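Local coordinates for 4-hydroxy-tetrahydrodipicolinate synthase (Aquifex aeolicus, PDB 2EHH), which probably catalyses the condensation of pyruvate with aspartate semialdehyde to give 4-hydroxy-tetrahydrodipicolinate, a step of lysine biosynthesis, at residues 71-77 and 96-102; 127-133 and 156-162. All blocks are in the same frame, centred on the assembly; numbering follows the deposited sequence.

Interaction 1: residues 71-77 and 96-102; sequences KVIAGTG and ADGALVV
The Asp97 carboxylate has Lys71 over one face, Lys71 CD lying 3.6 Å from Asp97 CG, almost straight above it, and Val72 N, 16° out of its plane, bonding OD1 on the anti side at 2.7 Å. Asp97 CG stands anti to its own carbonyl carbon (chi1 -58°), which swings the acid back over the start of strand 71-75. Asp97 N returns a bond to Val72 O at 2.8 Å, so both polar backbone atoms of Val72 are held by one residue; Gly98 N adds a weak bond to the same oxygen. Replacing Asp97 with alanine would probably leave Val72 N without this acceptor and the Lys71 methylenes without the flat group they cross. Beyond it the parallel strands of a beta-alpha-beta unit, joined by helix 81-93, run in regular register: Ala74 N to Gly98 O, Leu100 N to Ala74 O (2.7 Å), Thr76 N to Leu100 O. Ile73 CG2 meets Leu100 CB at 4.1 Å on the barrel's inner face, while Ala74 and Ala99 face the helices. Thr76 OG1 touches Ala99 CB at 3.6 Å and bonds Thr88 of helix 81-93. A water donates to Leu100 O and accepts from Gly77 N and Val102 N. The backbone pairing, mostly apolar in its side chains, thus has polar groups at both ends: a carboxylate at the start, a water bridging Gly77 and Val102 at the other.

Interaction 2: residues 127-133 and 156-162; sequences IPIIIYN and NIVASKE
Tyr132 and Lys161 lie side by side on neighbouring parallel strands of the TIM barrel, both pointing into its interior near the C-terminal ends of the strands, where this fold carries its active site. Strands 129-133 and 157-162 are joined by a ladder of five backbone bonds: Ile129 N to Asn156 O, Val158 N to Ile129 O, Ile131 N to Ala159 O, Lys161 N to Ile131 O (2.6 Å) and Asn133 N to Lys161 O. Ile129, Ile131 and Lys161 each use both N and O in it. A beta bulge at Val158 shifts the register by one, so Ile129 pairs with Ile157 but Ile130 with Ala159. On the helix-facing side, Ile131 CD1 packs on Ile157 CG2 at 3.8 Å. Farther along this side a buried polar cluster is well bonded: Asn133 ND2 gives a 3.0 Å bond to the syn side of Glu162 OE1, the amide and carboxylate planes 42° apart, and also bonds Glu141. OE1 is further engaged by Arg169 in a salt bridge, and Glu162 OE2 takes the Ser160 OG hydrogen at 2.6 Å. OE1 thus links the two strands to Arg169 of helix 167-177, while OE2 is bound within its own strand. At the other end Asn156 ND2 donates to the backbone oxygens of Ala122 and Val125. Inside the barrel, Lys161 is predicted to form the Schiff base and Tyr132 to act as proton donor/acceptor. With every torsion of its chain near 180°, the lysine runs fully extended along one face of the tyrosine ring, CD 3.7 Å from the centroid in a CH-pi contact, while Lys161 O sits in plane at the ring edge. Lys161 NZ ends 3.3 Å from Tyr132 OH.

How the interactions relate
Interaction 1 closes before interaction 2 opens along the chain, and their centres lie 9 Å apart in one eight-stranded barrel sheet. Strands 98-102 and 129-133 are neighbours there, so the four strands 71-75, 98-102, 129-133 and 157-162 form one continuous half of the barrel wall. The two contacts meet directly: Ala99 N and O probably bond Pro128 O and Ile130 N, and Val102 CA packs on Tyr132 CB at 3.6 Å. Leu100 and Val102 of interaction 1 also pack against the tyrosine of the predicted active site. Tyr106 of a second subunit, predicted to belong to the proton relay, touches both Val102 and Tyr132, consistent with that subunit contributing to the site.

Interaction 1: residues 71-77 and 96-102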
loop_
_atom_site.group_PDB
_atom_site.type_symbol
_atom_site.label_atom_id
_atom_site.label_comp_id
_atom_site.label_asym_id
_atom_site.label_seq_id
_atom_site.Cartn_x
_atom_site.Cartn_y
_atom_site.Cartn_z
ATOM N N LYS A 71 -36.856 8.361 4.668
ATOM C CA LYS A 71 -35.918 9.035 5.553
ATOM C C LYS A 71 -34.967 9.934 4.766
ATOM O O LYS A 71 -34.653 9.672 3.602
ATOM C CB LYS A 71 -35.110 8.012 6.352
ATOM C CG LYS A 71 -35.933 7.119 7.268
ATOM C CD LYS A 71 -36.588 7.911 8.384
ATOM C CE LYS A 71 -37.166 6.984 9.450
ATOM N NZ LYS A 71 -36.108 6.141 10.093
ATOM N N VAL A 72 -34.528 11.006 5.411
ATOM C CA VAL A 72 -33.602 11.937 4.799
ATOM C C VAL A 72 -32.403 12.064 5.716
ATOM O O VAL A 72 -32.537 12.452 6.877
ATOM C CB VAL A 72 -34.224 13.338 4.595
ATOM C CG1 VAL A 72 -33.173 14.293 4.033
ATOM C CG2 VAL A 72 -35.414 13.251 3.645
ATOM N N ILE A 73 -31.238 11.698 5.189
ATOM C CA ILE A 73 -29.985 11.782 5.926
ATOM C C ILE A 73 -29.172 12.897 5.274
ATOM O O ILE A 73 -29.044 12.956 4.050
ATOM C CB ILE A 73 -29.188 10.457 5.836
ATOM C CG1 ILE A 73 -30.046 9.294 6.352
ATOM C CG2 ILE A 73 -27.912 10.559 6.658
ATOM C CD1 ILE A 73 -29.418 7.917 6.156
ATOM N N ALA A 74 -28.617 13.782 6.086
ATOM C CA ALA A 74 -27.844 14.889 5.551
ATOM C C ALA A 74 -26.344 14.753 5.777
ATOM O O ALA A 74 -25.898 14.417 6.875
ATOM C CB ALA A 74 -28.335 16.197 6.155
ATOM N N GLY A 75 -25.575 15.009 4.723
ATOM C CA GLY A 75 -24.130 14.968 4.836
ATOM C C GLY A 75 -23.795 16.305 5.465
ATOM O O GLY A 75 -24.023 17.348 4.852
ATOM N N THR A 76 -23.261 16.286 6.681
ATOM C CA THR A 76 -22.962 17.524 7.387
ATOM C C THR A 76 -21.528 17.682 7.875
ATOM O O THR A 76 -21.217 18.647 8.567
ATOM C CB THR A 76 -23.878 17.668 8.616
ATOM O OG1 THR A 76 -23.601 16.606 9.537
ATOM C CG2 THR A 76 -25.336 17.596 8.205
ATOM N N GLY A 77 -20.651 16.752 7.525
ATOM C CA GLY A 77 -19.285 16.864 8.001
ATOM C C GLY A 77 -18.271 17.402 7.015
ATOM O O GLY A 77 -18.549 17.560 5.833
ATOM N N ALA A 96 -34.075 16.882 9.432
ATOM C CA ALA A 96 -33.410 15.717 8.856
ATOM C C ALA A 96 -33.494 14.558 9.854
ATOM O O ALA A 96 -33.424 14.771 11.063
ATOM C CB ALA A 96 -31.947 16.047 8.548
ATOM N N ASP A 97 -33.643 13.336 9.348
ATOM C CA ASP A 97 -33.733 12.161 10.212
ATOM C C ASP A 97 -32.386 11.725 10.774
ATOM O O ASP A 97 -32.318 11.063 11.811
ATOM C CB ASP A 97 -34.364 10.999 9.452
ATOM C CG ASP A 97 -35.736 11.339 8.919
ATOM O OD1 ASP A 97 -35.862 11.594 7.701
ATOM O OD2 ASP A 97 -36.685 11.365 9.727
ATOM N N GLY A 98 -31.312 12.095 10.088
ATOM C CA GLY A 98 -29.989 11.730 10.558
ATOM C C GLY A 98 -28.922 12.562 9.880
ATOM O O GLY A 98 -29.194 13.236 8.886
ATOM N N ALA A 99 -27.712 12.521 10.428
ATOM C CA ALA A 99 -26.591 13.267 9.871
ATOM C C ALA A 99 -25.426 12.321 9.591
ATOM O O ALA A 99 -25.030 11.546 10.461
ATOM C CB ALA A 99 -26.148 14.356 10.842
ATOM N N LEU A 100 -24.901 12.379 8.370
ATOM C CA LEU A 100 -23.762 11.555 7.971
ATOM C C LEU A 100 -22.538 12.446 8.156
ATOM O O LEU A 100 -22.408 13.477 7.496
ATOM C CB LEU A 100 -23.878 11.141 6.503
ATOM C CG LEU A 100 -22.752 10.243 5.976
ATOM C CD1 LEU A 100 -23.150 8.779 6.132
ATOM C CD2 LEU A 100 -22.497 10.553 4.515
ATOM N N VAL A 101 -21.650 12.052 9.059
ATOM C CA VAL A 101 -20.463 12.836 9.357
ATOM C C VAL A 101 -19.210 12.086 8.946
ATOM O O VAL A 101 -18.838 11.092 9.568
ATOM C CB VAL A 101 -20.404 13.154 10.854
ATOM C CG1 VAL A 101 -19.199 14.028 11.160
ATOM C CG2 VAL A 101 -21.704 13.841 11.280
ATOM N N VAL A 102 -18.565 12.558 7.889
ATOM C CA VAL A 102 -17.367 11.899 7.392
ATOM C C VAL A 102 -16.178 12.073 8.330
ATOM O O VAL A 102 -16.072 13.072 9.051
ATOM C CB VAL A 102 -16.988 12.432 5.978
ATOM C CG1 VAL A 102 -16.486 13.873 6.078
ATOM C CG2 VAL A 102 -15.935 11.534 5.335
HETATM O O HOH W 1 -20.255 14.236 6.107
#

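Interaction 2: residues 127-133 and 156-162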
loop_
_atom_site.group_PDB
_atom_site.type_symbol
_atom_site.label_atom_id
_atom_site.label_comp_id
_atom_site.label_asym_id
_atom_site.label_seq_id
_atom_site.Cartn_x
_atom_site.Cartn_y
_atom_site.Cartn_z
ATOM N N ILE A 127 -29.199 14.618 17.289
ATOM C CA ILE A 127 -29.696 13.995 16.066
ATOM C C ILE A 127 -28.908 12.713 15.819
ATOM O O ILE A 127 -27.717 12.648 16.117
ATOM C CB ILE A 127 -29.523 14.935 14.844
ATOM C CG1 ILE A 127 -30.194 14.324 13.609
ATOM C CG2 ILE A 127 -28.040 15.166 14.559
ATOM C CD1 ILE A 127 -30.067 15.178 12.356
ATOM N N PRO A 128 -29.561 11.669 15.285
ATOM C CA PRO A 128 -28.823 10.427 15.035
ATOM C C PRO A 128 -27.657 10.698 14.084
ATOM O O PRO A 128 -27.825 11.342 13.053
ATOM C CB PRO A 128 -29.880 9.517 14.417
ATOM C CG PRO A 128 -31.145 9.976 15.098
ATOM C CD PRO A 128 -31.002 11.485 15.040
ATOM N N ILE A 129 -26.479 10.200 14.436
ATOM C CA ILE A 129 -25.291 10.412 13.624
ATOM C C ILE A 129 -24.690 9.123 13.088
ATOM O O ILE A 129 -24.557 8.139 13.815
ATOM C CB ILE A 129 -24.209 11.152 14.437
ATOM C CG1 ILE A 129 -24.704 12.560 14.778
ATOM C CG2 ILE A 129 -22.895 11.204 13.651
ATOM C CD1 ILE A 129 -23.869 13.261 15.825
ATOM N N ILE A 130 -24.331 9.148 11.808
ATOM C CA ILE A 130 -23.710 8.006 11.147
ATOM C C ILE A 130 -22.281 8.393 10.790
ATOM O O ILE A 130 -22.059 9.356 10.057
ATOM C CB ILE A 130 -24.427 7.633 9.825
ATOM C CG1 ILE A 130 -25.921 7.426 10.071
ATOM C CG2 ILE A 130 -23.805 6.357 9.238
ATOM C CD1 ILE A 130 -26.718 7.135 8.806
ATOM N N ILE A 131 -21.316 7.654 11.320
ATOM C CA ILE A 131 -19.916 7.916 11.013
ATOM C C ILE A 131 -19.666 7.443 9.581
ATOM O O ILE A 131 -20.213 6.422 9.155
ATOM C CB ILE A 131 -18.987 7.137 11.970
ATOM C CG1 ILE A 131 -19.097 7.718 13.380
ATOM C CG2 ILE A 131 -17.543 7.201 11.470
ATOM C CD1 ILE A 131 -18.414 6.868 14.445
ATOM N N TYR A 132 -18.855 8.181 8.831
ATOM C CA TYR A 132 -18.557 7.784 7.460
ATOM C C TYR A 132 -17.056 7.570 7.320
ATOM O O TYR A 132 -16.278 8.525 7.308
ATOM C CB TYR A 132 -19.053 8.850 6.471
ATOM C CG TYR A 132 -18.768 8.539 5.015
ATOM C CD1 TYR A 132 -18.504 7.235 4.595
ATOM C CD2 TYR A 132 -18.795 9.548 4.048
ATOM C CE1 TYR A 132 -18.276 6.942 3.254
ATOM C CE2 TYR A 132 -18.570 9.260 2.702
ATOM C CZ TYR A 132 -18.314 7.955 2.315
ATOM O OH TYR A 132 -18.117 7.653 0.985
ATOM N N ASN A 133 -16.664 6.303 7.226
ATOM C CA ASN A 133 -15.259 5.929 7.104
ATOM C C ASN A 133 -14.931 5.528 5.673
ATOM O O ASN A 133 -15.512 4.585 5.135
ATOM C CB ASN A 133 -14.951 4.759 8.051
ATOM C CG ASN A 133 -13.480 4.368 8.051
ATOM O OD1 ASN A 133 -12.611 5.172 8.402
ATOM N ND2 ASN A 133 -13.194 3.125 7.672
ATOM N N ASN A 156 -26.059 8.945 20.928
ATOM C CA ASN A 156 -26.309 9.686 19.705
ATOM C C ASN A 156 -25.626 9.111 18.443
ATOM O O ASN A 156 -26.116 9.276 17.319
ATOM C CB ASN A 156 -25.842 11.126 19.958
ATOM C CG ASN A 156 -26.425 12.094 18.991
ATOM O OD1 ASN A 156 -27.172 11.706 18.098
ATOM N ND2 ASN A 156 -26.098 13.366 19.155
ATOM N N ILE A 157 -24.487 8.451 18.632
ATOM C CA ILE A 157 -23.737 7.861 17.523
ATOM C C ILE A 157 -24.217 6.420 17.375
ATOM O O ILE A 157 -23.864 5.546 18.169
ATOM C CB ILE A 157 -22.227 7.948 17.817
ATOM C CG1 ILE A 157 -21.830 9.430 17.884
ATOM C CG2 ILE A 157 -21.433 7.221 16.750
ATOM C CD1 ILE A 157 -20.400 9.693 18.286
ATOM N N VAL A 158 -25.014 6.187 16.336
ATOM C CA VAL A 158 -25.650 4.888 16.112
ATOM C C VAL A 158 -25.234 4.013 14.940
ATOM O O VAL A 158 -25.677 2.868 14.842
ATOM C CB VAL A 158 -27.165 5.084 15.983
ATOM C CG1 VAL A 158 -27.699 5.822 17.203
ATOM C CG2 VAL A 158 -27.468 5.878 14.717
ATOM N N ALA A 159 -24.407 4.526 14.042
ATOM C CA ALA A 159 -24.021 3.714 12.898
ATOM C C ALA A 159 -22.764 4.206 12.204
ATOM O O ALA A 159 -22.224 5.262 12.534
ATOM C CB ALA A 159 -25.162 3.670 11.905
ATOM N N SER A 160 -22.301 3.416 11.244
ATOM C CA SER A 160 -21.129 3.777 10.461
ATOM C C SER A 160 -21.272 3.290 9.028
ATOM O O SER A 160 -21.671 2.148 8.786
ATOM C CB SER A 160 -19.857 3.175 11.061
ATOM O OG SER A 160 -18.723 3.540 10.281
ATOM N N LYS A 161 -20.973 4.172 8.079
ATOM C CA LYS A 161 -21.003 3.812 6.672
ATOM C C LYS A 161 -19.564 3.410 6.400
ATOM O O LYS A 161 -18.655 4.246 6.453
ATOM C CB LYS A 161 -21.371 5.009 5.798
ATOM C CG LYS A 161 -21.293 4.710 4.306
ATOM C CD LYS A 161 -21.485 5.979 3.465
ATOM C CE LYS A 161 -21.372 5.672 1.974
ATOM N NZ LYS A 161 -21.311 6.909 1.138
ATOM N N GLU A 162 -19.356 2.132 6.114
ATOM C CA GLU A 162 -18.015 1.622 5.882
ATOM C C GLU A 162 -17.655 1.368 4.423
ATOM O O GLU A 162 -18.128 0.408 3.812
ATOM C CB GLU A 162 -17.811 0.333 6.683
ATOM C CG GLU A 162 -17.787 0.516 8.195
ATOM C CD GLU A 162 -16.567 1.295 8.671
ATOM O OE1 GLU A 162 -15.502 1.197 8.019
ATOM O OE2 GLU A 162 -16.668 1.987 9.708
#